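Local coordinates for protein probable amino acid aminotransferase (Mycobacterium tuberculosis, PDB 6Q1Q) that probably acts as an amino acid aminotransferase of the class IV family, folded around two beta sheets, with two copies of the chain in the assembly, at residues V5-E10 with P105-M110; P115-G120 with S255-A260; V190-D195 with C204-P209. All blocks are in the same frame, centred on the assembly; numbering follows the deposited sequence.

Contact 1 of 3, residues V5-E10 with P105-M110; sequences VTLDGE and PTAYVM
Val5 and Val109 exchange two backbone hydrogen bonds as an antiparallel hydrogen-bonded pair, each giving its N-H to the other's flat carbonyl group. Val5 N to Val109 O measures 2.9 Å, and Val109 N to Val5 O 2.8 Å. Both donors come in off the carbonyl plane, tilted by 16° at Val109 O and by 26° at Val5 O. The other flat group, the Tyr108 ring, contributes little here. What touches is its CB, 3.8 Å from Val5 O. A chi1 of 59° sets CG between the backbone N and the carbonyl carbon and carries the ring away from 5-10; the side chain touches Leu18 and Leu19 of its own chain, and its OH is hydrogen-bonded to Ala21 O of the second subunit.

Beyond the strand pair, Leu7 makes the apolar contact: its CD1 reaches Ala107 CB at 3.7 Å. Leu7 and Ala107 both also touch Trp70 of helix 67-84, so the leucine fits between strand and helix. The chain then folds back in a type I turn from Thr6 to Gly9, with Gly9 N 2.9 Å from Thr6 O. Asp8 OD1 takes Glu10 N at 2.6 Å from above the carboxylate plane, an Asx turn. The whole is the short N-terminal strand 3-6, outermost in this chain's five-stranded antiparallel sheet, closed off by a turn and paired with strand 106-113.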
loop_
_atom_site.group_PDB
_atom_site.type_symbol
_atom_site.label_atom_id
_atom_site.label_comp_id
_atom_site.label_asym_id
_atom_site.label_seq_id
_atom_site.Cartn_x
_atom_site.Cartn_y
_atom_site.Cartn_z
ATOM N N VAL B 5 -15.794 0.283 -18.099
ATOM C CA VAL B 5 -16.432 1.478 -18.635
ATOM C C VAL B 5 -15.632 2.690 -18.196
ATOM O O VAL B 5 -15.502 2.963 -16.995
ATOM C CB VAL B 5 -17.897 1.604 -18.189
ATOM C CG1 VAL B 5 -18.557 2.792 -18.874
ATOM C CG2 VAL B 5 -18.655 0.318 -18.481
ATOM N N THR B 6 -15.104 3.412 -19.169
ATOM C CA THR B 6 -14.382 4.638 -18.897
ATOM C C THR B 6 -15.363 5.769 -18.578
ATOM O O THR B 6 -16.563 5.679 -18.880
ATOM C CB THR B 6 -13.496 4.994 -20.091
ATOM O OG1 THR B 6 -14.237 4.871 -21.313
ATOM C CG2 THR B 6 -12.263 4.092 -20.142
ATOM N N LEU B 7 -14.844 6.843 -17.979
ATOM C CA LEU B 7 -15.706 7.928 -17.521
ATOM C C LEU B 7 -16.320 8.724 -18.657
ATOM O O LEU B 7 -17.330 9.402 -18.462
ATOM C CB LEU B 7 -14.918 8.876 -16.592
ATOM C CG LEU B 7 -14.951 8.404 -15.135
ATOM C CD1 LEU B 7 -14.562 9.521 -14.181
ATOM C CD2 LEU B 7 -16.295 7.834 -14.776
ATOM N N ASP B 8 -15.731 8.670 -19.846
ATOM C CA ASP B 8 -16.402 9.235 -21.013
ATOM C C ASP B 8 -17.716 8.521 -21.277
ATOM O O ASP B 8 -18.654 9.111 -21.824
ATOM C CB ASP B 8 -15.501 9.146 -22.232
ATOM C CG ASP B 8 -14.795 7.823 -22.326
ATOM O OD1 ASP B 8 -15.417 6.800 -21.966
ATOM O OD2 ASP B 8 -13.632 7.782 -22.763
ATOM N N GLY B 9 -17.770 7.234 -20.955
ATOM C CA GLY B 9 -18.903 6.377 -21.263
ATOM C C GLY B 9 -18.541 5.292 -22.244
ATOM O O GLY B 9 -19.365 4.402 -22.492
ATOM N N GLU B 10 -17.333 5.325 -22.802
ATOM C CA GLU B 10 -16.908 4.282 -23.717
ATOM C C GLU B 10 -16.723 2.973 -22.961
ATOM O O GLU B 10 -16.184 2.940 -21.850
ATOM C CB GLU B 10 -15.619 4.687 -24.427
ATOM C CG GLU B 10 -15.287 3.815 -25.638
ATOM C CD GLU B 10 -16.403 3.802 -26.687
ATOM O OE1 GLU B 10 -17.250 4.729 -26.691
ATOM O OE2 GLU B 10 -16.450 2.839 -27.487
ATOM N N PRO B 105 -5.756 12.398 -14.155
ATOM C CA PRO B 105 -5.916 11.121 -13.454
ATOM C C PRO B 105 -6.553 10.075 -14.352
ATOM O O PRO B 105 -7.285 10.389 -15.292
ATOM C CB PRO B 105 -6.835 11.473 -12.277
ATOM C CG PRO B 105 -7.540 12.714 -12.697
ATOM C CD PRO B 105 -6.576 13.468 -13.561
ATOM N N THR B 106 -6.259 8.815 -14.054
ATOM C CA THR B 106 -6.901 7.700 -14.734
ATOM C C THR B 106 -8.095 7.247 -13.907
ATOM O O THR B 106 -7.990 7.093 -12.686
ATOM C CB THR B 106 -5.920 6.549 -14.965
ATOM O OG1 THR B 106 -5.259 6.217 -13.740
ATOM C CG2 THR B 106 -4.881 6.952 -15.996
ATOM N N ALA B 107 -9.232 7.059 -14.569
ATOM C CA ALA B 107 -10.475 6.749 -13.878
ATOM C C ALA B 107 -11.322 5.844 -14.758
ATOM O O ALA B 107 -11.539 6.148 -15.934
ATOM C CB ALA B 107 -11.248 8.025 -13.533
ATOM N N TYR B 108 -11.799 4.743 -14.185
ATOM C CA TYR B 108 -12.682 3.840 -14.910
ATOM C C TYR B 108 -13.526 3.061 -13.913
ATOM O O TYR B 108 -13.274 3.070 -12.706
ATOM C CB TYR B 108 -11.897 2.892 -15.825
ATOM C CG TYR B 108 -10.877 2.018 -15.123
ATOM C CD1 TYR B 108 -9.583 2.472 -14.892
ATOM C CD2 TYR B 108 -11.204 0.734 -14.704
ATOM C CE1 TYR B 108 -8.646 1.675 -14.258
ATOM C CE2 TYR B 108 -10.273 -0.071 -14.071
ATOM C CZ TYR B 108 -8.996 0.405 -13.849
ATOM O OH TYR B 108 -8.066 -0.393 -13.218
ATOM N N VAL B 109 -14.545 2.393 -14.444
ATOM C CA VAL B 109 -15.463 1.578 -13.663
ATOM C C VAL B 109 -15.318 0.140 -14.133
ATOM O O VAL B 109 -15.194 -0.121 -15.335
ATOM C CB VAL B 109 -16.922 2.063 -13.812
ATOM C CG1 VAL B 109 -17.893 1.062 -13.199
ATOM C CG2 VAL B 109 -17.093 3.445 -13.192
ATOM N N MET B 110 -15.325 -0.791 -13.186
ATOM C CA MET B 110 -15.127 -2.200 -13.476
ATOM C C MET B 110 -16.185 -3.006 -12.746
ATOM O O MET B 110 -16.399 -2.808 -11.545
ATOM C CB MET B 110 -13.733 -2.664 -13.053
ATOM C CG MET B 110 -13.333 -4.009 -13.631
ATOM S SD MET B 110 -11.549 -4.269 -13.652
ATOM C CE MET B 110 -11.094 -3.647 -12.036
#

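Contact 2 of 3, residues P115-G120 with S255-A260; sequences PARVIG and SMTLAA
Met256 extends from its backbone with CG opposite the N (chi1 179°), and with an extended chi2 (-150°) the chain carries SD out to the start of helix 116-124 and the proline just before it; the bend at chi3 only turns the terminal methyl aside. There SD lies 3.6 Å from Pro115 CD and 3.9 Å from Val118 CG2, the thioether running roughly at right angles to the valine. Val118 meets the other segment with both branches. Its chi1 of 172° swings CG1 over the backbone of Thr257, at 3.9 Å from Thr257 CA and 4.0 Å from Thr257 CB, while CG2 turns to the sulfur.

Arg117 joins from the flank. A bend at its third torsion brings the guanidinium over Val118, whose CG2 sits against one face, displaced toward the rim. The methyl CG2 of Thr257 approaches the guanidinium at its edge, near the plane, 4.0 Å from Arg117 NH2. No hydrogen bond crosses between the two segments, and the contact rests on apolar and van der Waals touching. Two loop carbonyls have partners outside the segments: Met256 O accepts from Arg122 NH1, and Thr257 O is hydrogen-bonded to Ser254 OG.

The first turn of helix 116-124, which directly follows strand 106-113, thus leans on the loop that links strands 249-253 and 259-265. Thr257 and Ala260 continue onto Ala121 of that helix, Met256 touches Thr35 of strand 31-39, and Leu258 packs against helix 275-286.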
loop_
_atom_site.group_PDB
_atom_site.type_symbol
_atom_site.label_atom_id
_atom_site.label_comp_id
_atom_site.label_asym_id
_atom_site.label_seq_id
_atom_site.Cartn_x
_atom_site.Cartn_y
_atom_site.Cartn_z
ATOM N N PRO B 115 -17.009 -13.231 -6.109
ATOM C CA PRO B 115 -16.252 -14.453 -5.810
ATOM C C PRO B 115 -17.095 -15.472 -5.056
ATOM O O PRO B 115 -18.040 -15.130 -4.342
ATOM C CB PRO B 115 -15.085 -13.948 -4.953
ATOM C CG PRO B 115 -14.972 -12.494 -5.276
ATOM C CD PRO B 115 -16.364 -12.029 -5.558
ATOM N N ALA B 116 -16.728 -16.746 -5.225
ATOM C CA ALA B 116 -17.445 -17.832 -4.561
ATOM C C ALA B 116 -17.319 -17.760 -3.046
ATOM O O ALA B 116 -18.181 -18.280 -2.329
ATOM C CB ALA B 116 -16.936 -19.180 -5.071
ATOM N N ARG B 117 -16.250 -17.143 -2.539
ATOM C CA ARG B 117 -16.085 -16.998 -1.096
ATOM C C ARG B 117 -17.238 -16.224 -0.465
ATOM O O ARG B 117 -17.588 -16.469 0.697
ATOM C CB ARG B 117 -14.744 -16.320 -0.801
ATOM C CG ARG B 117 -14.631 -15.673 0.571
ATOM C CD ARG B 117 -13.354 -14.858 0.694
ATOM N NE ARG B 117 -13.288 -13.782 -0.292
ATOM C CZ ARG B 117 -13.836 -12.581 -0.135
ATOM N NH1 ARG B 117 -13.719 -11.669 -1.090
ATOM N NH2 ARG B 117 -14.506 -12.294 0.974
ATOM N N VAL B 118 -17.861 -15.316 -1.220
ATOM C CA VAL B 118 -18.859 -14.419 -0.644
ATOM C C VAL B 118 -20.086 -15.184 -0.160
ATOM O O VAL B 118 -20.609 -14.911 0.927
ATOM C CB VAL B 118 -19.236 -13.333 -1.666
ATOM C CG1 VAL B 118 -20.406 -12.502 -1.160
ATOM C CG2 VAL B 118 -18.036 -12.446 -1.960
ATOM N N ILE B 119 -20.561 -16.160 -0.939
ATOM C CA ILE B 119 -21.794 -16.849 -0.564
ATOM C C ILE B 119 -21.586 -17.681 0.697
ATOM O O ILE B 119 -22.472 -17.758 1.557
ATOM C CB ILE B 119 -22.327 -17.699 -1.735
ATOM C CG1 ILE B 119 -23.553 -18.509 -1.299
ATOM C CG2 ILE B 119 -21.250 -18.615 -2.281
ATOM C CD1 ILE B 119 -24.711 -17.665 -0.788
ATOM N N GLY B 120 -20.416 -18.304 0.838
ATOM C CA GLY B 120 -20.138 -19.046 2.056
ATOM C C GLY B 120 -20.043 -18.148 3.273
ATOM O O GLY B 120 -20.507 -18.508 4.359
ATOM N N SER B 255 -18.964 -3.908 1.708
ATOM C CA SER B 255 -19.909 -3.536 0.662
ATOM C C SER B 255 -20.241 -4.699 -0.269
ATOM O O SER B 255 -21.389 -4.826 -0.708
ATOM C CB SER B 255 -19.370 -2.347 -0.128
ATOM O OG SER B 255 -19.402 -1.174 0.667
ATOM N N MET B 256 -19.266 -5.549 -0.599
ATOM C CA MET B 256 -19.550 -6.651 -1.516
ATOM C C MET B 256 -20.010 -7.902 -0.772
ATOM O O MET B 256 -21.106 -8.410 -1.023
ATOM C CB MET B 256 -18.318 -6.969 -2.369
ATOM C CG MET B 256 -18.543 -8.132 -3.323
ATOM S SD MET B 256 -17.050 -9.078 -3.671
ATOM C CE MET B 256 -15.846 -7.772 -3.890
ATOM N N THR B 257 -19.187 -8.411 0.140
ATOM C CA THR B 257 -19.660 -9.395 1.108
ATOM C C THR B 257 -20.311 -8.625 2.250
ATOM O O THR B 257 -19.625 -7.981 3.050
ATOM C CB THR B 257 -18.530 -10.306 1.589
ATOM O OG1 THR B 257 -18.927 -10.969 2.797
ATOM C CG2 THR B 257 -17.238 -9.533 1.818
ATOM N N LEU B 258 -21.642 -8.674 2.311
ATOM C CA LEU B 258 -22.381 -7.740 3.153
ATOM C C LEU B 258 -22.113 -7.993 4.630
ATOM O O LEU B 258 -21.567 -7.134 5.330
ATOM C CB LEU B 258 -23.875 -7.830 2.841
ATOM C CG LEU B 258 -24.198 -7.645 1.357
ATOM C CD1 LEU B 258 -25.618 -8.083 1.052
ATOM C CD2 LEU B 258 -23.972 -6.199 0.948
ATOM N N ALA B 259 -22.483 -9.172 5.124
ATOM C CA ALA B 259 -22.276 -9.507 6.524
ATOM C C ALA B 259 -21.752 -10.928 6.634
ATOM O O ALA B 259 -22.348 -11.858 6.082
ATOM C CB ALA B 259 -23.573 -9.361 7.327
ATOM N N ALA B 260 -20.635 -11.085 7.339
ATOM C CA ALA B 260 -20.039 -12.390 7.612
ATOM C C ALA B 260 -19.887 -12.517 9.120
ATOM O O ALA B 260 -19.003 -11.888 9.712
ATOM C CB ALA B 260 -18.692 -12.543 6.903
#

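Contact 3 of 3, residues V190-D195 with C204-P209; sequences VVIATD and CLLTPP
Backbone hydrogen bonds come first: Ile192 pairs with Leu206 and Thr194 with Cys204 as antiparallel hydrogen-bonded pairs, the short strand axes running at 150°. Ile192 N is 2.8 Å from Leu206 O and Thr194 N 2.8 Å from Cys204 O, each donor lying in the carbonyl plane. Leu206 N returns a bond to Ile192 O, and Cys204 N one to Thr194 O.

One side-chain bond extends the pattern. Val190 O faces the ring of Pro208, whose CD comes to 3.1 Å and whose nitrogen carries no hydrogen to give. The hydroxyl of Thr207 donates instead, OG1 to Val190 O at 2.9 Å, tilted 24° from the carbonyl plane; a chi1 of -167° puts OG1 on the far side from the threonine N.

Weaker CA-H...O contacts serve the non-hydrogen-bonded pair: Ala193 CA to Cys204 O, 3.3 Å, and Leu205 CA to Ile192 O.

Apolar contacts divide between the faces. On one, Ile192 CG1 lies 3.9 Å from Leu206 CB, and the end of Leu206 reaches diagonally across to the neighbouring strand, CD1 4.0 Å from Thr194 CB. On the other, Leu205 leans over to the other strand, CD2 3.9 Å from Ala193 CB.

Together these form a beta hairpin within the mixed sheet. Strand 189-195 is bonded on its other side to strand 249-253, strand 203-207 runs parallel to 233-236, and Val191, Leu205 and Thr207 lie against helix 218-229.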
loop_
_atom_site.group_PDB
_atom_site.type_symbol
_atom_site.label_atom_id
_atom_site.label_comp_id
_atom_site.label_asym_id
_atom_site.label_seq_id
_atom_site.Cartn_x
_atom_site.Cartn_y
_atom_site.Cartn_z
ATOM N N VAL B 190 -15.976 -4.019 11.715
ATOM C CA VAL B 190 -16.397 -4.897 12.801
ATOM C C VAL B 190 -17.621 -4.300 13.484
ATOM O O VAL B 190 -17.626 -3.117 13.844
ATOM C CB VAL B 190 -15.255 -5.104 13.810
ATOM C CG1 VAL B 190 -15.761 -5.834 15.048
ATOM C CG2 VAL B 190 -14.102 -5.861 13.164
ATOM N N VAL B 191 -18.672 -5.106 13.638
ATOM C CA VAL B 191 -19.854 -4.721 14.401
ATOM C C VAL B 191 -20.239 -5.867 15.329
ATOM O O VAL B 191 -20.164 -7.041 14.947
ATOM C CB VAL B 191 -21.040 -4.331 13.492
ATOM C CG1 VAL B 191 -20.705 -3.092 12.674
ATOM C CG2 VAL B 191 -21.411 -5.481 12.589
ATOM N N ILE B 192 -20.637 -5.526 16.552
ATOM C CA ILE B 192 -21.019 -6.507 17.559
ATOM C C ILE B 192 -22.411 -6.176 18.081
ATOM O O ILE B 192 -22.842 -5.018 18.064
ATOM C CB ILE B 192 -20.009 -6.585 18.725
ATOM C CG1 ILE B 192 -19.928 -5.247 19.461
ATOM C CG2 ILE B 192 -18.641 -7.028 18.217
ATOM C CD1 ILE B 192 -19.412 -5.368 20.882
ATOM N N ALA B 193 -23.121 -7.207 18.536
ATOM C CA ALA B 193 -24.406 -7.038 19.204
ATOM C C ALA B 193 -24.241 -7.251 20.706
ATOM O O ALA B 193 -23.666 -8.256 21.137
ATOM C CB ALA B 193 -25.443 -8.013 18.645
ATOM N N THR B 194 -24.749 -6.303 21.493
ATOM C CA THR B 194 -24.592 -6.309 22.941
ATOM C C THR B 194 -25.857 -5.725 23.566
ATOM O O THR B 194 -26.638 -5.046 22.897
ATOM C CB THR B 194 -23.324 -5.525 23.337
ATOM O OG1 THR B 194 -22.172 -6.221 22.851
ATOM C CG2 THR B 194 -23.179 -5.369 24.847
ATOM N N ASP B 195 -26.086 -6.042 24.840
ATOM C CA ASP B 195 -27.184 -5.451 25.591
ATOM C C ASP B 195 -26.743 -4.127 26.214
ATOM O O ASP B 195 -25.554 -3.878 26.429
ATOM C CB ASP B 195 -27.679 -6.389 26.692
ATOM C CG ASP B 195 -26.607 -6.701 27.716
ATOM O OD1 ASP B 195 -25.416 -6.744 27.344
ATOM O OD2 ASP B 195 -26.959 -6.884 28.901
ATOM N N CYS B 204 -28.194 -3.931 21.241
ATOM C CA CYS B 204 -27.596 -2.744 20.663
ATOM C C CYS B 204 -26.450 -3.138 19.745
ATOM O O CYS B 204 -25.692 -4.065 20.041
ATOM C CB CYS B 204 -27.118 -1.775 21.767
ATOM S SG CYS B 204 -25.578 -2.195 22.622
ATOM N N LEU B 205 -26.328 -2.420 18.636
ATOM C CA LEU B 205 -25.297 -2.682 17.644
ATOM C C LEU B 205 -24.178 -1.667 17.810
ATOM O O LEU B 205 -24.433 -0.475 18.001
ATOM C CB LEU B 205 -25.873 -2.612 16.230
ATOM C CG LEU B 205 -26.846 -3.738 15.886
ATOM C CD1 LEU B 205 -27.295 -3.661 14.436
ATOM C CD2 LEU B 205 -26.197 -5.080 16.170
ATOM N N LEU B 206 -22.940 -2.140 17.728
ATOM C CA LEU B 206 -21.791 -1.338 18.112
ATOM C C LEU B 206 -20.643 -1.584 17.152
ATOM O O LEU B 206 -20.446 -2.705 16.679
ATOM C CB LEU B 206 -21.357 -1.650 19.545
ATOM C CG LEU B 206 -22.359 -1.207 20.607
ATOM C CD1 LEU B 206 -22.177 -2.023 21.869
ATOM C CD2 LEU B 206 -22.216 0.282 20.876
ATOM N N THR B 207 -19.890 -0.526 16.876
ATOM C CA THR B 207 -18.772 -0.532 15.952
ATOM C C THR B 207 -17.674 0.323 16.566
ATOM O O THR B 207 -17.963 1.228 17.358
ATOM C CB THR B 207 -19.187 0.008 14.572
ATOM O OG1 THR B 207 -18.170 -0.275 13.603
ATOM C CG2 THR B 207 -19.432 1.499 14.628
ATOM N N PRO B 208 -16.412 0.039 16.254
ATOM C CA PRO B 208 -15.309 0.756 16.900
ATOM C C PRO B 208 -15.386 2.251 16.656
ATOM O O PRO B 208 -15.998 2.696 15.669
ATOM C CB PRO B 208 -14.064 0.144 16.240
ATOM C CG PRO B 208 -14.484 -1.235 15.905
ATOM C CD PRO B 208 -15.922 -1.115 15.479
ATOM N N PRO B 209 -14.773 3.057 17.525
ATOM C CA PRO B 209 -14.882 4.487 17.386
ATOM C C PRO B 209 -14.228 4.911 16.089
ATOM O O PRO B 209 -13.215 4.331 15.662
ATOM C CB PRO B 209 -14.126 5.042 18.604
ATOM C CG PRO B 209 -13.923 3.935 19.469
ATOM C CD PRO B 209 -13.868 2.710 18.616
#

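Contacts 1 and 3 are buried beta pairings held by antiparallel backbone bonds, but they belong to different sheets on opposite sides of the chain's centre, about 37 Å apart centre to centre. Contact 1 adds a short outermost strand with few bonds; contact 3 is a local hairpin with a longer register and more extensive contact (425 against 266 Å² buried). Contact 2 is a surface contact between helix and loop, without a hydrogen bond of its own. Its segment 115-120 follows strand 106-113 of the first sheet, while segment 255-260 runs into strand 259-265 of the mixed sheet that also holds contact 3, so contact 2 joins elements connected to both.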